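Side-chain contacts in aspartate aminotransferase (Leishmania major, PDB 4H51), which probably transfers the amino group of L-aspartate to 2-oxoglutarate with the help of pyridoxal 5'-phosphate, working as a homodimer: residues B[38-41]-B[47-50]; B[183-188]-B[216-221]; B[393-398]-B[404-409]. All coordinates share one frame; numbering follows the deposited sequence.

The three contacts show how short side-chain contacts join neighbouring elements in both domains of a fold type I enzyme. Interactions 1 and 3 are neighbours in the small domain, with centres about 12 Å apart, and Leu49 joins them: its O lies 2.9 Å from Asn394 N, a probable hydrogen bond. Leu49 CD1 also packs against both Leu398 CD2, at 3.7 Å, and Leu406 CD2, at 4.2 Å. Interaction 2 is remote, on the flank of the large domain, its centre about 40 Å from that of interaction 1 and 38 Å from that of interaction 3. None of the six segments includes Lys265, the lysine that carries the pyridoxal phosphate.

Interaction 1: residues B[38-41]-B[47-50]; sequences RAAA and ANLV
Ala39 and Asn48 meet with a methyl laid over the flat face of an amide. Ala39 CB sits almost directly above Asn48 CG, 3.4 Å away. Its distance to Asn48 OD1 is 3.3 Å, and Asn48 ND2 is a little farther off. This is the tight part of the contact: consistent with the small size of alanine, Ala39 CA and Asn48 CA are 5.5 Å apart. No hydrogen bond crosses between the segments, and the meeting rests on van der Waals contact alone.

The amide reaches this place because Asn48 CG lies anti to the backbone nitrogen (chi1 176°). With chi2 near zero, OD1 points onward along its own chain, where it receives a weak but straight hydrogen bond from Val50 N (3.5 Å, 168° at the hydrogen). The bond is of the kind that defines an Asx turn, and it probably helps to fix the tilt of the amide under the methyl. Val50 extends the apolar side, with its CG2 at 4.2 Å from Ala39 CB.

The other side is looser. Asn48 ND2 passes Ala40 at 4.3 Å from its CB, and Ala40 lies at the exposed margin of the helix, so contact thins out here toward solvent. Ala39 O accepts a hydrogen bond from Lys46 NZ, in the link between the two segments.

In the fold, the end of helix 31-41 packs beside the short parallel pair of strands 47-48 and 385-386. Phe386 touches both Ala39 and Val50 from the second strand, and Val50 packs further against Ile32, Leu35 and Ala36, along the earlier turns of the same helix.

Interaction 2: residues B[183-188]-B[216-221]; sequences DILAAP and ASLMLA
Ile184 and Leu185 meet Leu218 and Met219 in an apolar helix-to-helix contact on the flank of the large-domain sheet, between the end of helix 177-186 and that of helix 209-221. Three side-chain pairs make it, each crossing at about a right angle.

Ile184 is the central piece. Its CG2 presses on the stem of Leu218, 3.7 Å from Leu218 CB, and the same isoleucine holds the end of Met219: CD1 and CG1 both lie 3.9 Å from Met219 CE. Met219 starts out directed away from the other helix, and the bend in its chain (chi2 -71°) swings the methyl back across the gap, so that CE meets Ile184 on the side of Phe193. Toward the outside the contact is slighter. There Leu185, largely exposed, brings CD2 to 3.9 Å from Leu218 CD2, a branch-to-branch touch that closes the pair on its solvent side.

Polar bonds gather round the end of the first helix: Lys222 NZ is hydrogen-bonded to the carbonyls of Leu185 and Ala187, and His224 NE2 to that of Ile184. On the sheet side, Phe193 of strand 192-196 touches Ile184, Ala187 and Met219, while helix 209-221 links that strand to its parallel neighbour 225-230 in a beta-alpha-beta crossover.

Interaction 3: residues B[393-398]-B[404-409]; sequences ANMAGL and LMLAQT
Leu398 and Leu406 pack across a strand-turn-helix connection in the small domain of this fold type I aminotransferase: strand 392-394 passes through a 3-10 turn at 395-397 into helix 400-416. Leu406 reaches back from the helix into the turn. Its CB already comes within 4.4 Å of Leu398 CD2. From there CG, anti to the backbone nitrogen (chi1 168°), directs CD2 toward Met395 and Leu398 without itself touching the other segment. CD2 does most of the work, standing 4.1 Å from Leu398 CD1 and 4.3 Å from Met395 SD, so it lies where Met395 of the turn and Leu398 just after it converge. CD1 points to the other side and makes no close contact with the turn. Leu398 and Leu406 cross at about a right angle.

Helix 320-350 closes the region through Val344, which touches both Met395 and Leu398, and Ile385 of strand 385-386 packs against Leu406. Beside Leu406, Met405 O accepts two bonds from Thr409, one turn further on, whose N and OG1 arrive from opposite faces of the carbonyl plane, with OG1 at 2.9 Å from Met405 O.

Interaction 1: residues B[38-41]-B[47-50]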
loop_
_atom_site.group_PDB
_atom_site.type_symbol
_atom_site.label_atom_id
_atom_site.label_comp_id
_atom_site.label_asym_id
_atom_site.label_seq_id
_atom_site.Cartn_x
_atom_site.Cartn_y
_atom_site.Cartn_z
ATOM N N ARG B 38 3.251 19.046 -15.504
ATOM C CA ARG B 38 3.471 20.189 -16.425
ATOM C C ARG B 38 4.672 21.038 -15.981
ATOM O O ARG B 38 5.590 21.319 -16.761
ATOM C CB ARG B 38 2.248 21.086 -16.492
ATOM C CG ARG B 38 2.506 22.405 -17.221
ATOM C CD ARG B 38 1.272 23.276 -17.141
ATOM N NE ARG B 38 1.483 24.623 -17.680
ATOM C CZ ARG B 38 0.562 25.587 -17.648
ATOM N NH1 ARG B 38 -0.624 25.362 -17.083
ATOM N NH2 ARG B 38 0.811 26.791 -18.145
ATOM N N ALA B 39 4.650 21.445 -14.708
ATOM C CA ALA B 39 5.733 22.244 -14.131
ATOM C C ALA B 39 7.130 21.643 -14.426
ATOM O O ALA B 39 8.053 22.371 -14.786
ATOM C CB ALA B 39 5.508 22.402 -12.625
ATOM N N ALA B 40 7.268 20.327 -14.242
ATOM C CA ALA B 40 8.557 19.633 -14.395
ATOM C C ALA B 40 8.962 19.586 -15.844
ATOM O O ALA B 40 10.158 19.534 -16.159
ATOM C CB ALA B 40 8.503 18.220 -13.825
ATOM N N ALA B 41 7.959 19.580 -16.717
ATOM C CA ALA B 41 8.182 19.548 -18.155
ATOM C C ALA B 41 8.518 20.945 -18.715
ATOM O O ALA B 41 9.137 21.048 -19.777
ATOM C CB ALA B 41 6.959 18.944 -18.850
ATOM N N ALA B 47 9.604 28.358 -11.591
ATOM C CA ALA B 47 9.556 27.960 -10.193
ATOM C C ALA B 47 8.473 26.888 -10.104
ATOM O O ALA B 47 7.314 27.150 -10.335
ATOM C CB ALA B 47 9.235 29.152 -9.290
ATOM N N ASN B 48 8.892 25.674 -9.831
ATOM C CA ASN B 48 7.988 24.587 -9.734
ATOM C C ASN B 48 7.587 24.499 -8.255
ATOM O O ASN B 48 8.288 23.870 -7.460
ATOM C CB ASN B 48 8.608 23.300 -10.263
ATOM C CG ASN B 48 7.703 22.103 -10.086
ATOM O OD1 ASN B 48 6.610 22.220 -9.542
ATOM N ND2 ASN B 48 8.164 20.938 -10.523
ATOM N N LEU B 49 6.467 25.132 -7.906
ATOM C CA LEU B 49 6.006 25.142 -6.526
ATOM C C LEU B 49 4.690 24.384 -6.282
ATOM O O LEU B 49 3.908 24.772 -5.395
ATOM C CB LEU B 49 5.847 26.597 -6.052
ATOM C CG LEU B 49 7.004 27.537 -6.427
ATOM C CD1 LEU B 49 6.666 28.967 -6.025
ATOM C CD2 LEU B 49 8.293 27.024 -5.777
ATOM N N VAL B 50 4.478 23.295 -7.017
ATOM C CA VAL B 50 3.189 22.545 -6.942
ATOM C C VAL B 50 3.113 21.579 -5.796
ATOM O O VAL B 50 2.457 21.914 -4.787
ATOM C CB VAL B 50 2.839 21.822 -8.246
ATOM C CG1 VAL B 50 1.472 21.134 -8.103
ATOM C CG2 VAL B 50 2.869 22.814 -9.412
#

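Interaction 2: residues B[183-188]-B[216-221]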
loop_
_atom_site.group_PDB
_atom_site.type_symbol
_atom_site.label_atom_id
_atom_site.label_comp_id
_atom_site.label_asym_id
_atom_site.label_seq_id
_atom_site.Cartn_x
_atom_site.Cartn_y
_atom_site.Cartn_z
ATOM N N ASP B 183 -19.720 25.523 13.540
ATOM C CA ASP B 183 -19.947 24.286 12.798
ATOM C C ASP B 183 -19.728 22.994 13.641
ATOM O O ASP B 183 -20.443 21.984 13.470
ATOM C CB ASP B 183 -19.078 24.284 11.530
ATOM C CG ASP B 183 -19.572 25.262 10.462
ATOM O OD1 ASP B 183 -20.681 25.882 10.611
ATOM O OD2 ASP B 183 -18.799 25.495 9.493
ATOM N N ILE B 184 -18.738 23.018 14.533
ATOM C CA ILE B 184 -18.493 21.903 15.470
ATOM C C ILE B 184 -19.738 21.703 16.315
ATOM O O ILE B 184 -20.162 20.610 16.535
ATOM C CB ILE B 184 -17.240 22.171 16.362
ATOM C CG1 ILE B 184 -15.966 22.174 15.512
ATOM C CG2 ILE B 184 -17.059 21.123 17.490
ATOM C CD1 ILE B 184 -14.769 22.832 16.222
ATOM N N LEU B 185 -20.312 22.804 16.784
ATOM C CA LEU B 185 -21.474 22.743 17.668
ATOM C C LEU B 185 -22.756 22.350 16.887
ATOM O O LEU B 185 -23.643 21.668 17.423
ATOM C CB LEU B 185 -21.624 24.087 18.423
ATOM C CG LEU B 185 -20.698 24.317 19.648
ATOM C CD1 LEU B 185 -20.838 25.743 20.180
ATOM C CD2 LEU B 185 -21.053 23.287 20.696
ATOM N N ALA B 186 -22.867 22.812 15.641
ATOM C CA ALA B 186 -24.066 22.587 14.823
ATOM C C ALA B 186 -24.147 21.137 14.319
ATOM O O ALA B 186 -25.218 20.606 14.056
ATOM C CB ALA B 186 -24.117 23.569 13.652
ATOM N N ALA B 187 -23.012 20.480 14.228
ATOM C CA ALA B 187 -22.972 19.079 13.872
ATOM C C ALA B 187 -23.690 18.255 14.910
ATOM O O ALA B 187 -23.656 18.552 16.100
ATOM C CB ALA B 187 -21.539 18.627 13.752
ATOM N N PRO B 188 -24.345 17.190 14.470
ATOM C CA PRO B 188 -24.954 16.296 15.440
ATOM C C PRO B 188 -23.885 15.677 16.308
ATOM O O PRO B 188 -22.753 15.492 15.854
ATOM C CB PRO B 188 -25.613 15.203 14.580
ATOM C CG PRO B 188 -24.983 15.328 13.253
ATOM C CD PRO B 188 -24.520 16.736 13.088
ATOM N N ALA B 216 -10.738 21.217 21.673
ATOM C CA ALA B 216 -10.835 19.982 22.481
ATOM C C ALA B 216 -12.089 19.987 23.350
ATOM O O ALA B 216 -12.775 18.979 23.416
ATOM C CB ALA B 216 -9.602 19.750 23.329
ATOM N N SER B 217 -12.366 21.078 24.045
ATOM C CA SER B 217 -13.562 21.157 24.879
ATOM C C SER B 217 -14.857 20.891 24.094
ATOM O O SER B 217 -15.760 20.215 24.584
ATOM C CB SER B 217 -13.675 22.540 25.522
ATOM O OG SER B 217 -12.609 22.732 26.394
ATOM N N LEU B 218 -14.936 21.437 22.899
ATOM C CA LEU B 218 -16.107 21.248 22.037
ATOM C C LEU B 218 -16.213 19.812 21.534
ATOM O O LEU B 218 -17.328 19.250 21.463
ATOM C CB LEU B 218 -16.021 22.182 20.831
ATOM C CG LEU B 218 -16.122 23.661 21.151
ATOM C CD1 LEU B 218 -16.109 24.430 19.851
ATOM C CD2 LEU B 218 -17.399 23.966 21.930
ATOM N N MET B 219 -15.082 19.198 21.181
ATOM C CA MET B 219 -15.114 17.797 20.718
ATOM C C MET B 219 -15.567 16.847 21.828
ATOM O O MET B 219 -16.257 15.847 21.569
ATOM C CB MET B 219 -13.731 17.327 20.188
ATOM C CG MET B 219 -13.232 18.157 18.993
ATOM S SD MET B 219 -14.234 17.769 17.553
ATOM C CE MET B 219 -13.764 19.114 16.455
ATOM N N LEU B 220 -15.186 17.156 23.071
ATOM C CA LEU B 220 -15.589 16.342 24.195
ATOM C C LEU B 220 -17.069 16.574 24.484
ATOM O O LEU B 220 -17.799 15.626 24.661
ATOM C CB LEU B 220 -14.748 16.643 25.447
ATOM C CG LEU B 220 -13.333 16.101 25.453
ATOM C CD1 LEU B 220 -12.386 16.983 26.290
ATOM C CD2 LEU B 220 -13.293 14.626 25.918
ATOM N N ALA B 221 -17.524 17.819 24.466
ATOM C CA ALA B 221 -18.916 18.154 24.785
ATOM C C ALA B 221 -19.898 17.517 23.820
ATOM O O ALA B 221 -20.981 17.085 24.218
ATOM C CB ALA B 221 -19.111 19.674 24.798
#

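Interaction 3: residues B[393-398]-B[404-409]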
loop_
_atom_site.group_PDB
_atom_site.type_symbol
_atom_site.label_atom_id
_atom_site.label_comp_id
_atom_site.label_asym_id
_atom_site.label_seq_id
_atom_site.Cartn_x
_atom_site.Cartn_y
_atom_site.Cartn_z
ATOM N N ALA B 393 1.255 27.716 -2.753
ATOM C CA ALA B 393 2.636 27.719 -3.193
ATOM C C ALA B 393 3.429 26.890 -2.217
ATOM O O ALA B 393 3.314 27.105 -1.022
ATOM C CB ALA B 393 3.207 29.160 -3.221
ATOM N N ASN B 394 4.224 25.945 -2.722
ATOM C CA ASN B 394 5.204 25.233 -1.917
ATOM C C ASN B 394 6.385 26.127 -1.683
ATOM O O ASN B 394 7.242 26.247 -2.515
ATOM C CB ASN B 394 5.640 23.944 -2.618
ATOM C CG ASN B 394 6.740 23.246 -1.893
ATOM O OD1 ASN B 394 6.896 23.429 -0.686
ATOM N ND2 ASN B 394 7.576 22.491 -2.637
ATOM N N MET B 395 6.446 26.735 -0.504
ATOM C CA MET B 395 7.512 27.633 -0.170
ATOM C C MET B 395 8.800 26.887 0.044
ATOM O O MET B 395 9.873 27.434 -0.148
ATOM C CB MET B 395 7.177 28.480 1.073
ATOM C CG MET B 395 5.826 29.173 1.024
ATOM S SD MET B 395 5.696 30.445 -0.274
ATOM C CE MET B 395 6.700 31.784 0.367
ATOM N N ALA B 396 8.704 25.595 0.352
ATOM C CA ALA B 396 9.902 24.779 0.515
ATOM C C ALA B 396 10.534 24.432 -0.836
ATOM O O ALA B 396 11.635 23.905 -0.884
ATOM C CB ALA B 396 9.535 23.493 1.260
ATOM N N GLY B 397 9.849 24.752 -1.923
ATOM C CA GLY B 397 10.406 24.544 -3.267
ATOM C C GLY B 397 11.193 25.715 -3.803
ATOM O O GLY B 397 11.751 25.634 -4.899
ATOM N N LEU B 398 11.196 26.810 -3.037
ATOM C CA LEU B 398 11.852 28.041 -3.435
ATOM C C LEU B 398 13.360 28.040 -3.185
ATOM O O LEU B 398 13.866 27.375 -2.285
ATOM C CB LEU B 398 11.252 29.224 -2.684
ATOM C CG LEU B 398 9.857 29.651 -3.030
ATOM C CD1 LEU B 398 9.335 30.668 -1.999
ATOM C CD2 LEU B 398 9.751 30.157 -4.474
ATOM N N LEU B 404 12.370 35.714 -5.026
ATOM C CA LEU B 404 12.297 37.044 -5.634
ATOM C C LEU B 404 11.407 36.973 -6.877
ATOM O O LEU B 404 10.580 37.831 -7.066
ATOM C CB LEU B 404 13.696 37.555 -5.978
ATOM C CG LEU B 404 14.671 37.797 -4.791
ATOM C CD1 LEU B 404 16.010 38.302 -5.290
ATOM C CD2 LEU B 404 14.119 38.726 -3.708
ATOM N N MET B 405 11.542 35.933 -7.698
ATOM C CA MET B 405 10.714 35.801 -8.895
ATOM C C MET B 405 9.241 35.623 -8.561
ATOM O O MET B 405 8.389 36.147 -9.272
ATOM C CB MET B 405 11.135 34.624 -9.751
ATOM C CG MET B 405 12.432 34.849 -10.504
ATOM S SD MET B 405 13.205 33.309 -11.007
ATOM C CE MET B 405 11.865 32.596 -11.991
ATOM N N LEU B 406 8.956 34.895 -7.487
ATOM C CA LEU B 406 7.592 34.723 -7.016
ATOM C C LEU B 406 7.042 36.038 -6.521
ATOM O O LEU B 406 5.930 36.416 -6.909
ATOM C CB LEU B 406 7.502 33.662 -5.915
ATOM C CG LEU B 406 6.185 33.582 -5.147
ATOM C CD1 LEU B 406 5.048 33.201 -6.102
ATOM C CD2 LEU B 406 6.274 32.574 -3.977
ATOM N N ALA B 407 7.788 36.765 -5.691
ATOM C CA ALA B 407 7.282 38.058 -5.193
ATOM C C ALA B 407 7.032 39.057 -6.332
ATOM O O ALA B 407 6.038 39.804 -6.323
ATOM C CB ALA B 407 8.225 38.667 -4.144
ATOM N N GLN B 408 7.929 39.047 -7.307
ATOM C CA GLN B 408 7.782 39.847 -8.514
ATOM C C GLN B 408 6.598 39.465 -9.417
ATOM O O GLN B 408 5.958 40.345 -9.985
ATOM C CB GLN B 408 9.095 39.829 -9.310
ATOM C CG GLN B 408 10.171 40.650 -8.604
ATOM C CD GLN B 408 11.582 40.255 -8.973
ATOM O OE1 GLN B 408 11.801 39.560 -9.975
ATOM N NE2 GLN B 408 12.565 40.672 -8.135
ATOM N N THR B 409 6.306 38.171 -9.554
ATOM C CA THR B 409 5.233 37.724 -10.453
ATOM C C THR B 409 3.881 37.911 -9.786
ATOM O O THR B 409 2.881 38.261 -10.469
ATOM C CB THR B 409 5.403 36.278 -10.887
ATOM O OG1 THR B 409 6.637 36.151 -11.610
ATOM C CG2 THR B 409 4.240 35.835 -11.767
#